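Local coordinates for peroxisomal fatty acid beta-oxidation multifunctional protein MFP2 (Arabidopsis thaliana, PDB 2WTB) that catalyses successive hydration and dehydrogenation steps in the peroxisomal beta-oxidation of fatty acids, with hydratase activity on long-chain substrates, at residues S41-A46 and K53-T58; P104-I109 and T195-W200; N492-A497 and E556-R561; V498-F503 and F643-A648. All coordinates share one frame; numbering follows the deposited sequence.

Overall arrangement
The four contacts fall into two distant pairs. Interactions 1 and 2, with centres 12 Å apart, join helices to the neighbouring strands 54-59 and 105-109 of the hydratase/isomerase sheet; Ile-57 O probably accepts a hydrogen bond from Ala-108 N at 2.6 Å. Interaction 1 lies nearer the predicted active site: the side chain of Ile-57 is about 11 Å from that of Glu-119, the predicted nucleophile. Interactions 3 and 4, with centres 9 Å apart, belong to the dehydrogenase part, where the turn at 492-497 leads directly into helix 498-514; Gly-495 O and Arg-500 N, 3.1 Å apart, probably form a hydrogen bond. Between the two pairs, centres are 55 to 64 Å apart, across the chain's centre.

Interaction 1 (S41-A46 and K53-T58); sequences SNYEEA and KAIVIT
Tyr-43 reaches from helix 33-46 to Ile-55 and Ile-57, two buried residues on one face of strand 54-59. Its CB leaves the helix without touching the strand, and chi1 of -92° sends the ring across the gap. At the ring, Tyr-43 CE1 lies 4.1 Å from Ile-55 CG2, CZ approaches the same methyl to 3.7 Å, and CE2 comes within 4.0 Å of Ile-57 CD1. That CD1 meets the ring at its edge, near the ring plane, whereas Ile-55 CG2 approaches at a slant. At the tip, Tyr-43 OH rests 3.2 Å from Ile-57 CD1 and 3.4 Å from Ile-55 CG2, while its polar need is met by a hydrogen bond with Ser-105 OG on the next strand. The helix and strand belong to a right-handed beta-alpha-beta crossover of the crotonase fold, built from strand 18-24, helix 33-46 and strand 54-59; the two short segments run nearly antiparallel, at 158°, as the return leg requires. Tyrosine suits this span because it offers a long apolar ring with a hydroxyl at the far end. A leucine here would probably leave Ser-105 without its hydroxyl mate and open a gap beside both isoleucines. One turn further on, Ala-46 fits where the helix comes closer: its CB packs 3.9 Å from Ile-55 CG1, the branch held beside the backbone N by chi1 of -68°.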
loop_
_atom_site.group_PDB
_atom_site.type_symbol
_atom_site.label_atom_id
_atom_site.label_comp_id
_atom_site.label_asym_id
_atom_site.label_seq_id
_atom_site.Cartn_x
_atom_site.Cartn_y
_atom_site.Cartn_z
ATOM N N SER A 41 34.202 13.346 0.878
ATOM C CA SER A 41 35.182 14.303 1.378
ATOM C C SER A 41 35.678 13.886 2.754
ATOM O O SER A 41 36.880 13.902 3.022
ATOM C CB SER A 41 34.585 15.710 1.435
ATOM O OG SER A 41 34.242 16.170 0.139
ATOM N N ASN A 42 34.743 13.516 3.624
ATOM C CA ASN A 42 35.087 13.020 4.949
ATOM C C ASN A 42 36.191 11.980 4.865
ATOM O O ASN A 42 37.217 12.089 5.542
ATOM C CB ASN A 42 33.862 12.405 5.629
ATOM C CG ASN A 42 32.892 13.446 6.144
ATOM O OD1 ASN A 42 33.276 14.576 6.447
ATOM N ND2 ASN A 42 31.624 13.066 6.256
ATOM N N TYR A 43 35.977 10.976 4.020
ATOM C CA TYR A 43 36.908 9.859 3.906
ATOM C C TYR A 43 38.259 10.268 3.332
ATOM O O TYR A 43 39.305 9.839 3.821
ATOM C CB TYR A 43 36.288 8.709 3.102
ATOM C CG TYR A 43 35.570 7.705 3.977
ATOM C CD1 TYR A 43 36.242 6.606 4.500
ATOM C CD2 TYR A 43 34.229 7.865 4.302
ATOM C CE1 TYR A 43 35.598 5.689 5.311
ATOM C CE2 TYR A 43 33.577 6.952 5.113
ATOM C CZ TYR A 43 34.268 5.866 5.614
ATOM O OH TYR A 43 33.627 4.955 6.421
ATOM N N GLU A 44 38.236 11.105 2.304
ATOM C CA GLU A 44 39.473 11.558 1.684
ATOM C C GLU A 44 40.336 12.291 2.701
ATOM O O GLU A 44 41.563 12.252 2.630
ATOM C CB GLU A 44 39.178 12.445 0.475
ATOM C CG GLU A 44 38.468 11.709 -0.647
ATOM C CD GLU A 44 38.179 12.595 -1.837
ATOM O OE1 GLU A 44 38.460 13.810 -1.757
ATOM O OE2 GLU A 44 37.670 12.074 -2.853
ATOM N N GLU A 45 39.686 12.950 3.654
ATOM C CA GLU A 45 40.395 13.641 4.723
ATOM C C GLU A 45 40.895 12.661 5.777
ATOM O O GLU A 45 42.060 12.701 6.174
ATOM C CB GLU A 45 39.497 14.696 5.375
ATOM C CG GLU A 45 40.052 15.254 6.678
ATOM C CD GLU A 45 39.174 16.339 7.277
ATOM O OE1 GLU A 45 38.190 16.743 6.620
ATOM O OE2 GLU A 45 39.473 16.790 8.404
ATOM N N ALA A 46 40.007 11.779 6.226
ATOM C CA ALA A 46 40.337 10.826 7.282
ATOM C C ALA A 46 41.495 9.918 6.886
ATOM O O ALA A 46 42.312 9.536 7.723
ATOM C CB ALA A 46 39.114 9.999 7.653
ATOM N N LYS A 53 42.916 7.039 12.856
ATOM C CA LYS A 53 43.290 5.628 12.801
ATOM C C LYS A 53 42.210 4.789 12.128
ATOM O O LYS A 53 42.505 3.848 11.392
ATOM C CB LYS A 53 43.551 5.086 14.208
ATOM C CG LYS A 53 44.719 5.731 14.931
ATOM C CD LYS A 53 44.956 5.059 16.276
ATOM C CE LYS A 53 46.126 5.680 17.015
ATOM N NZ LYS A 53 46.321 5.034 18.342
ATOM N N ALA A 54 40.956 5.129 12.395
ATOM C CA ALA A 54 39.827 4.408 11.825
ATOM C C ALA A 54 38.624 5.335 11.691
ATOM O O ALA A 54 38.701 6.514 12.032
ATOM C CB ALA A 54 39.481 3.200 12.683
ATOM N N ILE A 55 37.516 4.798 11.194
ATOM C CA ILE A 55 36.314 5.592 10.984
ATOM C C ILE A 55 35.089 4.883 11.546
ATOM O O ILE A 55 34.992 3.658 11.503
ATOM C CB ILE A 55 36.076 5.886 9.484
ATOM C CG1 ILE A 55 37.149 6.830 8.936
ATOM C CG2 ILE A 55 34.695 6.474 9.258
ATOM C CD1 ILE A 55 38.392 6.127 8.438
ATOM N N VAL A 56 34.161 5.661 12.086
ATOM C CA VAL A 56 32.880 5.132 12.519
ATOM C C VAL A 56 31.777 5.953 11.867
ATOM O O VAL A 56 31.904 7.167 11.726
ATOM C CB VAL A 56 32.742 5.172 14.054
ATOM C CG1 VAL A 56 31.315 4.854 14.475
ATOM C CG2 VAL A 56 33.724 4.200 14.694
ATOM N N ILE A 57 30.710 5.287 11.442
ATOM C CA ILE A 57 29.597 5.978 10.806
ATOM C C ILE A 57 28.307 5.754 11.583
ATOM O O ILE A 57 27.989 4.631 11.974
ATOM C CB ILE A 57 29.382 5.513 9.354
ATOM C CG1 ILE A 57 30.681 5.607 8.549
ATOM C CG2 ILE A 57 28.268 6.329 8.700
ATOM C CD1 ILE A 57 30.530 5.196 7.083
ATOM N N THR A 58 27.567 6.833 11.807
ATOM C CA THR A 58 26.292 6.746 12.502
ATOM C C THR A 58 25.358 7.845 12.014
ATOM O O THR A 58 25.788 8.779 11.338
ATOM C CB THR A 58 26.475 6.847 14.027
ATOM O OG1 THR A 58 25.204 6.724 14.674
ATOM C CG2 THR A 58 27.109 8.176 14.399
#

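Interaction 2 (P104-I109 and T195-W200)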
loop_
_atom_site.group_PDB
_atom_site.type_symbol
_atom_site.label_atom_id
_atom_site.label_comp_id
_atom_site.label_asym_id
_atom_site.label_seq_id
_atom_site.Cartn_x
_atom_site.Cartn_y
_atom_site.Cartn_z
ATOM N N PRO A 104 40.014 0.959 8.867
ATOM C CA PRO A 104 38.754 0.235 9.058
ATOM C C PRO A 104 37.591 1.175 9.356
ATOM O O PRO A 104 37.774 2.196 10.015
ATOM C CB PRO A 104 39.031 -0.648 10.284
ATOM C CG PRO A 104 40.497 -0.490 10.591
ATOM C CD PRO A 104 40.901 0.827 10.033
ATOM N N SER A 105 36.409 0.824 8.862
ATOM C CA SER A 105 35.194 1.568 9.159
ATOM C C SER A 105 34.249 0.670 9.942
ATOM O O SER A 105 34.178 -0.536 9.692
ATOM C CB SER A 105 34.508 2.029 7.871
ATOM O OG SER A 105 35.302 2.968 7.172
ATOM N N VAL A 106 33.532 1.258 10.893
ATOM C CA VAL A 106 32.514 0.532 11.639
ATOM C C VAL A 106 31.222 1.330 11.642
ATOM O O VAL A 106 31.221 2.520 11.952
ATOM C CB VAL A 106 32.941 0.268 13.092
ATOM C CG1 VAL A 106 31.824 -0.434 13.849
ATOM C CG2 VAL A 106 34.214 -0.559 13.129
ATOM N N ALA A 107 30.125 0.673 11.287
ATOM C CA ALA A 107 28.824 1.327 11.275
ATOM C C ALA A 107 28.137 1.190 12.632
ATOM O O ALA A 107 28.088 0.104 13.210
ATOM C CB ALA A 107 27.950 0.756 10.168
ATOM N N ALA A 108 27.622 2.307 13.136
ATOM C CA ALA A 108 26.863 2.320 14.381
ATOM C C ALA A 108 25.393 2.542 14.059
ATOM O O ALA A 108 24.974 3.662 13.770
ATOM C CB ALA A 108 27.381 3.406 15.305
ATOM N N ILE A 109 24.614 1.468 14.105
ATOM C CA ILE A 109 23.229 1.512 13.654
ATOM C C ILE A 109 22.209 1.650 14.783
ATOM O O ILE A 109 22.238 0.909 15.766
ATOM C CB ILE A 109 22.869 0.271 12.810
ATOM C CG1 ILE A 109 23.749 0.201 11.559
ATOM C CG2 ILE A 109 21.395 0.297 12.428
ATOM C CD1 ILE A 109 23.534 -1.051 10.728
ATOM N N THR A 195 30.171 4.204 21.303
ATOM C CA THR A 195 31.300 3.786 22.129
ATOM C C THR A 195 31.774 2.393 21.732
ATOM O O THR A 195 32.970 2.153 21.562
ATOM C CB THR A 195 30.935 3.783 23.626
ATOM O OG1 THR A 195 30.950 5.124 24.124
ATOM C CG2 THR A 195 31.932 2.954 24.413
ATOM N N THR A 196 30.828 1.473 21.590
ATOM C CA THR A 196 31.146 0.117 21.167
ATOM C C THR A 196 31.797 0.127 19.787
ATOM O O THR A 196 32.769 -0.586 19.546
ATOM C CB THR A 196 29.889 -0.771 21.139
ATOM O OG1 THR A 196 29.339 -0.870 22.460
ATOM C CG2 THR A 196 30.229 -2.166 20.634
ATOM N N ALA A 197 31.271 0.954 18.890
ATOM C CA ALA A 197 31.770 0.998 17.520
ATOM C C ALA A 197 33.219 1.470 17.437
ATOM O O ALA A 197 34.032 0.868 16.731
ATOM C CB ALA A 197 30.869 1.859 16.645
ATOM N N ARG A 198 33.547 2.543 18.154
ATOM C CA ARG A 198 34.914 3.060 18.134
ATOM C C ARG A 198 35.889 2.096 18.819
ATOM O O ARG A 198 37.047 1.986 18.419
ATOM C CB ARG A 198 35.001 4.469 18.740
ATOM C CG ARG A 198 34.696 4.546 20.223
ATOM C CD ARG A 198 35.195 5.851 20.836
ATOM N NE ARG A 198 34.464 7.021 20.356
ATOM C CZ ARG A 198 35.016 8.031 19.691
ATOM N NH1 ARG A 198 36.316 8.023 19.424
ATOM N NH2 ARG A 198 34.271 9.055 19.296
ATOM N N ARG A 199 35.413 1.395 19.843
ATOM C CA ARG A 199 36.207 0.356 20.485
ATOM C C ARG A 199 36.443 -0.793 19.506
ATOM O O ARG A 199 37.537 -1.360 19.439
ATOM C CB ARG A 199 35.500 -0.168 21.734
ATOM C CG ARG A 199 36.268 -1.262 22.463
ATOM C CD ARG A 199 35.410 -1.953 23.517
ATOM N NE ARG A 199 34.354 -2.762 22.916
ATOM C CZ ARG A 199 34.523 -4.007 22.479
ATOM N NH1 ARG A 199 35.710 -4.590 22.577
ATOM N NH2 ARG A 199 33.505 -4.670 21.944
ATOM N N TRP A 200 35.406 -1.131 18.747
ATOM C CA TRP A 200 35.496 -2.189 17.750
ATOM C C TRP A 200 36.480 -1.790 16.652
ATOM O O TRP A 200 37.301 -2.598 16.217
ATOM C CB TRP A 200 34.114 -2.471 17.152
ATOM C CG TRP A 200 34.009 -3.792 16.449
ATOM C CD1 TRP A 200 34.513 -4.110 15.220
ATOM C CD2 TRP A 200 33.347 -4.971 16.927
ATOM N NE1 TRP A 200 34.213 -5.414 14.909
ATOM C CE2 TRP A 200 33.498 -5.965 15.940
ATOM C CE3 TRP A 200 32.649 -5.284 18.097
ATOM C CZ2 TRP A 200 32.975 -7.248 16.086
ATOM C CZ3 TRP A 200 32.129 -6.562 18.240
ATOM C CH2 TRP A 200 32.294 -7.526 17.240
#
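Val-106 of strand 105-109 meets Ala-197 and Trp-200 of helix 193-205, and no hydrogen bond joins the two segments. Contacts between aliphatic groups come first. Val-106 CG1 sits 3.7 Å from Ala-197 CB, and Ala-108 CB, two residues along the same face of the strand, touches that methyl at 4.0 Å. With only a methyl at Ala-197, the backbones can draw close: the CA atoms of Val-106 and Ala-197 are 5.9 Å apart. A second group of contacts sets the valine against the helix backbone, for its CB lies 3.8 Å from Ala-197 O and both methyls are only slightly farther from that oxygen. The fold explains the geometry. Strand 105-109 is an inner strand of the crotonase-fold sheet, and helix 193-205 lies over the face opposite to that packed by helix 33-46; the segment axes are nearly antiparallel, at 167°, and approach to 8.1 Å. The aromatic contact is a single one. Val-106 CG2, the branch anti to the carbonyl carbon when chi1 is 177°, points to Trp-200 CD1 at 4.1 Å, meeting the indole obliquely. The Trp-200 side chain also touches Ala-126 and Ile-128 of the next strand and forms a cation-pi interaction with Lys-209, so a broad side chain suits the margin of the helix. A glycine in place of Val-106 would probably leave a gap beneath Ala-197 and take from Trp-200 CD1 its neighbour on this strand. A beta-branched residue at Val-106 also fits the extended backbone.

Interaction 3 (N492-A497 and E556-R561)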
loop_
_atom_site.group_PDB
_atom_site.type_symbol
_atom_site.label_atom_id
_atom_site.label_comp_id
_atom_site.label_asym_id
_atom_site.label_seq_id
_atom_site.Cartn_x
_atom_site.Cartn_y
_atom_site.Cartn_z
ATOM N N ASN A 492 -20.102 13.245 -0.934
ATOM C CA ASN A 492 -21.347 12.503 -0.793
ATOM C C ASN A 492 -22.095 12.375 -2.115
ATOM O O ASN A 492 -22.555 13.363 -2.685
ATOM C CB ASN A 492 -22.244 13.150 0.265
ATOM C CG ASN A 492 -23.459 12.305 0.598
ATOM O OD1 ASN A 492 -23.715 11.283 -0.036
ATOM N ND2 ASN A 492 -24.215 12.732 1.602
ATOM N N CYS A 493 -22.206 11.143 -2.596
ATOM C CA CYS A 493 -22.934 10.849 -3.822
ATOM C C CYS A 493 -23.130 9.344 -3.933
ATOM O O CYS A 493 -22.557 8.576 -3.160
ATOM C CB CYS A 493 -22.172 11.365 -5.042
ATOM S SG CYS A 493 -20.621 10.491 -5.361
ATOM N N THR A 494 -23.939 8.930 -4.900
ATOM C CA THR A 494 -24.214 7.517 -5.122
ATOM C C THR A 494 -22.932 6.694 -5.245
ATOM O O THR A 494 -22.205 6.809 -6.231
ATOM C CB THR A 494 -25.060 7.319 -6.391
ATOM O OG1 THR A 494 -26.239 8.131 -6.310
ATOM C CG2 THR A 494 -25.453 5.861 -6.549
ATOM N N GLY A 495 -22.657 5.872 -4.236
ATOM C CA GLY A 495 -21.509 4.981 -4.262
ATOM C C GLY A 495 -20.176 5.661 -4.001
ATOM O O GLY A 495 -19.115 5.078 -4.242
ATOM N N PHE A 496 -20.229 6.894 -3.509
ATOM C CA PHE A 496 -19.027 7.663 -3.206
ATOM C C PHE A 496 -17.990 7.590 -4.330
ATOM O O PHE A 496 -18.221 8.096 -5.429
ATOM C CB PHE A 496 -18.416 7.204 -1.881
ATOM C CG PHE A 496 -19.428 6.987 -0.793
ATOM C CD1 PHE A 496 -20.403 7.937 -0.537
ATOM C CD2 PHE A 496 -19.401 5.837 -0.022
ATOM C CE1 PHE A 496 -21.338 7.742 0.464
ATOM C CE2 PHE A 496 -20.333 5.636 0.983
ATOM C CZ PHE A 496 -21.303 6.590 1.225
ATOM N N ALA A 497 -16.855 6.956 -4.054
ATOM C CA ALA A 497 -15.778 6.858 -5.038
ATOM C C ALA A 497 -15.510 5.425 -5.494
ATOM O O ALA A 497 -15.601 5.119 -6.680
ATOM C CB ALA A 497 -14.502 7.483 -4.497
ATOM N N GLU A 556 -30.768 2.790 -10.038
ATOM C CA GLU A 556 -31.854 3.719 -9.750
ATOM C C GLU A 556 -31.442 5.185 -9.873
ATOM O O GLU A 556 -32.289 6.058 -10.054
ATOM C CB GLU A 556 -32.430 3.443 -8.359
ATOM C CG GLU A 556 -33.026 2.049 -8.215
ATOM C CD GLU A 556 -33.469 1.741 -6.797
ATOM O OE1 GLU A 556 -33.147 2.531 -5.885
ATOM O OE2 GLU A 556 -34.139 0.705 -6.596
ATOM N N ASN A 557 -30.143 5.452 -9.782
ATOM C CA ASN A 557 -29.647 6.824 -9.856
ATOM C C ASN A 557 -28.926 7.153 -11.165
ATOM O O ASN A 557 -28.731 8.323 -11.497
ATOM C CB ASN A 557 -28.747 7.138 -8.657
ATOM C CG ASN A 557 -29.513 7.167 -7.347
ATOM O OD1 ASN A 557 -30.712 7.441 -7.321
ATOM N ND2 ASN A 557 -28.820 6.887 -6.250
ATOM N N PHE A 558 -28.533 6.119 -11.903
ATOM C CA PHE A 558 -27.892 6.305 -13.201
ATOM C C PHE A 558 -28.450 5.313 -14.219
ATOM O O PHE A 558 -27.692 4.647 -14.923
ATOM C CB PHE A 558 -26.375 6.124 -13.092
ATOM C CG PHE A 558 -25.736 6.938 -12.003
ATOM C CD1 PHE A 558 -25.188 6.320 -10.891
ATOM C CD2 PHE A 558 -25.676 8.319 -12.093
ATOM C CE1 PHE A 558 -24.593 7.061 -9.888
ATOM C CE2 PHE A 558 -25.084 9.067 -11.091
ATOM C CZ PHE A 558 -24.542 8.437 -9.987
ATOM N N SER A 559 -29.773 5.224 -14.292
ATOM C CA SER A 559 -30.440 4.244 -15.149
ATOM C C SER A 559 -29.923 4.221 -16.590
ATOM O O SER A 559 -29.685 3.152 -17.153
ATOM C CB SER A 559 -31.953 4.474 -15.140
ATOM O OG SER A 559 -32.268 5.798 -15.532
ATOM N N GLU A 560 -29.751 5.398 -17.182
ATOM C CA GLU A 560 -29.347 5.498 -18.582
ATOM C C GLU A 560 -27.868 5.179 -18.796
ATOM O O GLU A 560 -27.325 5.412 -19.876
ATOM C CB GLU A 560 -29.667 6.890 -19.131
ATOM N N ARG A 561 -27.223 4.643 -17.766
ATOM C CA ARG A 561 -25.799 4.331 -17.827
ATOM C C ARG A 561 -25.513 2.960 -17.232
ATOM O O ARG A 561 -24.356 2.573 -17.075
ATOM C CB ARG A 561 -24.990 5.385 -17.069
ATOM C CG ARG A 561 -24.761 6.677 -17.828
ATOM C CD ARG A 561 -24.442 7.809 -16.867
ATOM N NE ARG A 561 -23.539 7.382 -15.800
ATOM C CZ ARG A 561 -23.291 8.094 -14.706
ATOM N NH1 ARG A 561 -23.878 9.269 -14.529
ATOM N NH2 ARG A 561 -22.457 7.631 -13.784
#
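Thr-494 points its side chain at Asn-557 and Phe-558, which receive it in quite different ways. Thr-494 and Phe-558 extend toward each other from their two segments: Phe-558 CE1 reaches 3.5 Å from Thr-494 CB and 3.7 Å from Thr-494 CG2, with the ring inclined to the threonine. Asn-557 slants in beside it, and its ND2 donates a weak hydrogen bond to Thr-494 OG1, 2.9 Å long but bent to 125° at the hydrogen. The first torsion of Thr-494 (chi1 -54°) keeps OG1 beside the backbone N and CG2 anti to it, presenting the hydroxyl to the amide while CB turns to the ring and CG2 lies near both ring and amide. Threonine therefore suits a place with one polar and one apolar neighbour. It is the second residue of a type II beta turn from Cys-493 to Phe-496, closed by Phe-496 N to Cys-493 O; Gly-495 takes the third position, where phi is positive. This turn links the last strand of the Rossmann-type NAD-binding domain, 486-491, to helix 498-514 of the C-terminal domain, and the contact rests it against the end of helix 544-557. The Phe-558 ring has a neighbour near the rim of each face: Asn-557 CB on one and, on the other, Arg-561 NH2, 3.7 Å above the ring plane. Arg-561 continues to a salt bridge with Glu-638, which ties the flat guanidinium to helix 624-644.

Interaction 4 (V498-F503 and F643-A648); sequences VNRMFF and FAEGIA
The end of Arg-500, NH1 and NH2, faces the carboxylate of Glu-645 in a two-pronged salt bridge. Arg-500 NH1 donates to OE1 of Glu-645 at 2.9 Å and 154°, while Arg-500 NH2 donates to Glu-645 OE2 at 3.1 Å and 158°. A weak third bond, also 3.1 Å, runs from Arg-500 NH2 to Glu-645 OE1, giving that oxygen two donors. The carboxylate lies close to the guanidinium plane but is tilted 35° from it, so both its oxygens are approached from above their own plane. An extended arginine chain, with CG anti to the backbone N, carries the charge from the buried first turn of helix 498-514 to the exposed glutamate. NE is engaged separately, in a salt bridge to Glu-638, which also binds Arg-561; two acidic partners probably compensate the charge of the buried guanidinium. Ile-647 adds an apolar neighbour, its CG1 lying 3.8 Å from Arg-500 NH1 at the guanidinium edge. Glu-645 stands at the end of its helix: at Gly-646, whose backbone angles, with positive phi, would press a side chain against the preceding carbonyl oxygen, helix 624-644 closes in a Schellman motif.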
loop_
_atom_site.group_PDB
_atom_site.type_symbol
_atom_site.label_atom_id
_atom_site.label_comp_id
_atom_site.label_asym_id
_atom_site.label_seq_id
_atom_site.Cartn_x
_atom_site.Cartn_y
_atom_site.Cartn_z
ATOM N N VAL A 498 -15.179 4.555 -4.545
ATOM C CA VAL A 498 -14.765 3.188 -4.859
ATOM C C VAL A 498 -15.846 2.373 -5.569
ATOM O O VAL A 498 -15.646 1.908 -6.689
ATOM C CB VAL A 498 -14.314 2.437 -3.593
ATOM C CG1 VAL A 498 -13.915 1.012 -3.937
ATOM C CG2 VAL A 498 -13.165 3.175 -2.924
ATOM N N ASN A 499 -16.987 2.198 -4.911
ATOM C CA ASN A 499 -18.076 1.407 -5.472
ATOM C C ASN A 499 -18.677 2.009 -6.738
ATOM O O ASN A 499 -19.005 1.287 -7.675
ATOM C CB ASN A 499 -19.166 1.172 -4.427
ATOM C CG ASN A 499 -18.725 0.218 -3.338
ATOM O OD1 ASN A 499 -19.436 0.007 -2.355
ATOM N ND2 ASN A 499 -17.545 -0.366 -3.508
ATOM N N ARG A 500 -18.823 3.329 -6.764
ATOM C CA ARG A 500 -19.345 4.003 -7.948
ATOM C C ARG A 500 -18.389 3.844 -9.124
ATOM O O ARG A 500 -18.805 3.776 -10.278
ATOM C CB ARG A 500 -19.577 5.489 -7.674
ATOM C CG ARG A 500 -20.023 6.256 -8.905
ATOM C CD ARG A 500 -20.056 7.752 -8.664
ATOM N NE ARG A 500 -20.350 8.481 -9.894
ATOM C CZ ARG A 500 -20.354 9.805 -9.993
ATOM N NH1 ARG A 500 -20.080 10.552 -8.932
ATOM N NH2 ARG A 500 -20.631 10.383 -11.153
ATOM N N MET A 501 -17.102 3.787 -8.813
ATOM C CA MET A 501 -16.056 3.694 -9.817
ATOM C C MET A 501 -16.134 2.372 -10.571
ATOM O O MET A 501 -16.020 2.333 -11.798
ATOM C CB MET A 501 -14.699 3.802 -9.131
ATOM C CG MET A 501 -13.638 4.534 -9.915
ATOM S SD MET A 501 -12.131 4.660 -8.938
ATOM C CE MET A 501 -11.215 5.856 -9.895
ATOM N N PHE A 502 -16.336 1.288 -9.828
ATOM C CA PHE A 502 -16.266 -0.055 -10.391
ATOM C C PHE A 502 -17.622 -0.704 -10.652
ATOM O O PHE A 502 -17.694 -1.899 -10.945
ATOM C CB PHE A 502 -15.423 -0.964 -9.492
ATOM C CG PHE A 502 -13.945 -0.785 -9.670
ATOM C CD1 PHE A 502 -13.257 -1.516 -10.621
ATOM C CD2 PHE A 502 -13.244 0.118 -8.893
ATOM C CE1 PHE A 502 -11.896 -1.352 -10.792
ATOM C CE2 PHE A 502 -11.884 0.285 -9.058
ATOM C CZ PHE A 502 -11.209 -0.451 -10.009
ATOM N N PHE A 503 -18.699 0.068 -10.554
ATOM C CA PHE A 503 -20.017 -0.497 -10.822
ATOM C C PHE A 503 -20.206 -0.874 -12.298
ATOM O O PHE A 503 -20.870 -1.866 -12.596
ATOM C CB PHE A 503 -21.153 0.398 -10.297
ATOM C CG PHE A 503 -21.669 1.399 -11.294
ATOM C CD1 PHE A 503 -22.449 0.994 -12.367
ATOM C CD2 PHE A 503 -21.403 2.750 -11.140
ATOM C CE1 PHE A 503 -22.930 1.914 -13.280
ATOM C CE2 PHE A 503 -21.883 3.676 -12.046
ATOM C CZ PHE A 503 -22.649 3.258 -13.117
ATOM N N PHE A 643 -14.095 12.448 -10.866
ATOM C CA PHE A 643 -13.027 13.433 -10.756
ATOM C C PHE A 643 -13.500 14.828 -11.151
ATOM O O PHE A 643 -13.146 15.820 -10.513
ATOM C CB PHE A 643 -11.835 13.019 -11.615
ATOM C CG PHE A 643 -10.687 13.979 -11.559
ATOM C CD1 PHE A 643 -10.193 14.416 -10.341
ATOM C CD2 PHE A 643 -10.093 14.437 -12.720
ATOM C CE1 PHE A 643 -9.134 15.299 -10.284
ATOM C CE2 PHE A 643 -9.032 15.317 -12.669
ATOM C CZ PHE A 643 -8.552 15.749 -11.449
ATOM N N ALA A 644 -14.300 14.895 -12.208
ATOM C CA ALA A 644 -14.801 16.167 -12.711
ATOM C C ALA A 644 -15.810 16.786 -11.753
ATOM O O ALA A 644 -15.763 17.983 -11.476
ATOM C CB ALA A 644 -15.422 15.981 -14.082
ATOM N N GLU A 645 -16.722 15.962 -11.248
ATOM C CA GLU A 645 -17.765 16.431 -10.343
ATOM C C GLU A 645 -17.202 16.948 -9.022
ATOM O O GLU A 645 -17.921 17.549 -8.224
ATOM C CB GLU A 645 -18.780 15.320 -10.080
ATOM C CG GLU A 645 -19.639 14.979 -11.279
ATOM C CD GLU A 645 -20.490 13.751 -11.044
ATOM O OE1 GLU A 645 -20.515 13.261 -9.897
ATOM O OE2 GLU A 645 -21.130 13.275 -12.006
ATOM N N GLY A 646 -15.916 16.710 -8.793
ATOM C CA GLY A 646 -15.273 17.153 -7.571
ATOM C C GLY A 646 -15.439 16.168 -6.430
ATOM O O GLY A 646 -15.045 16.447 -5.299
ATOM N N ILE A 647 -16.025 15.010 -6.725
ATOM C CA ILE A 647 -16.216 13.982 -5.711
ATOM C C ILE A 647 -14.874 13.547 -5.139
ATOM O O ILE A 647 -14.754 13.283 -3.944
ATOM C CB ILE A 647 -16.954 12.760 -6.276
ATOM C CG1 ILE A 647 -18.359 13.160 -6.728
ATOM C CG2 ILE A 647 -17.030 11.652 -5.235
ATOM C CD1 ILE A 647 -19.247 13.623 -5.596
ATOM N N ALA A 648 -13.867 13.477 -6.004
ATOM C CA ALA A 648 -12.512 13.152 -5.579
ATOM C C ALA A 648 -11.637 14.392 -5.664
ATOM O O ALA A 648 -11.745 15.177 -6.608
ATOM C CB ALA A 648 -11.938 12.039 -6.432
#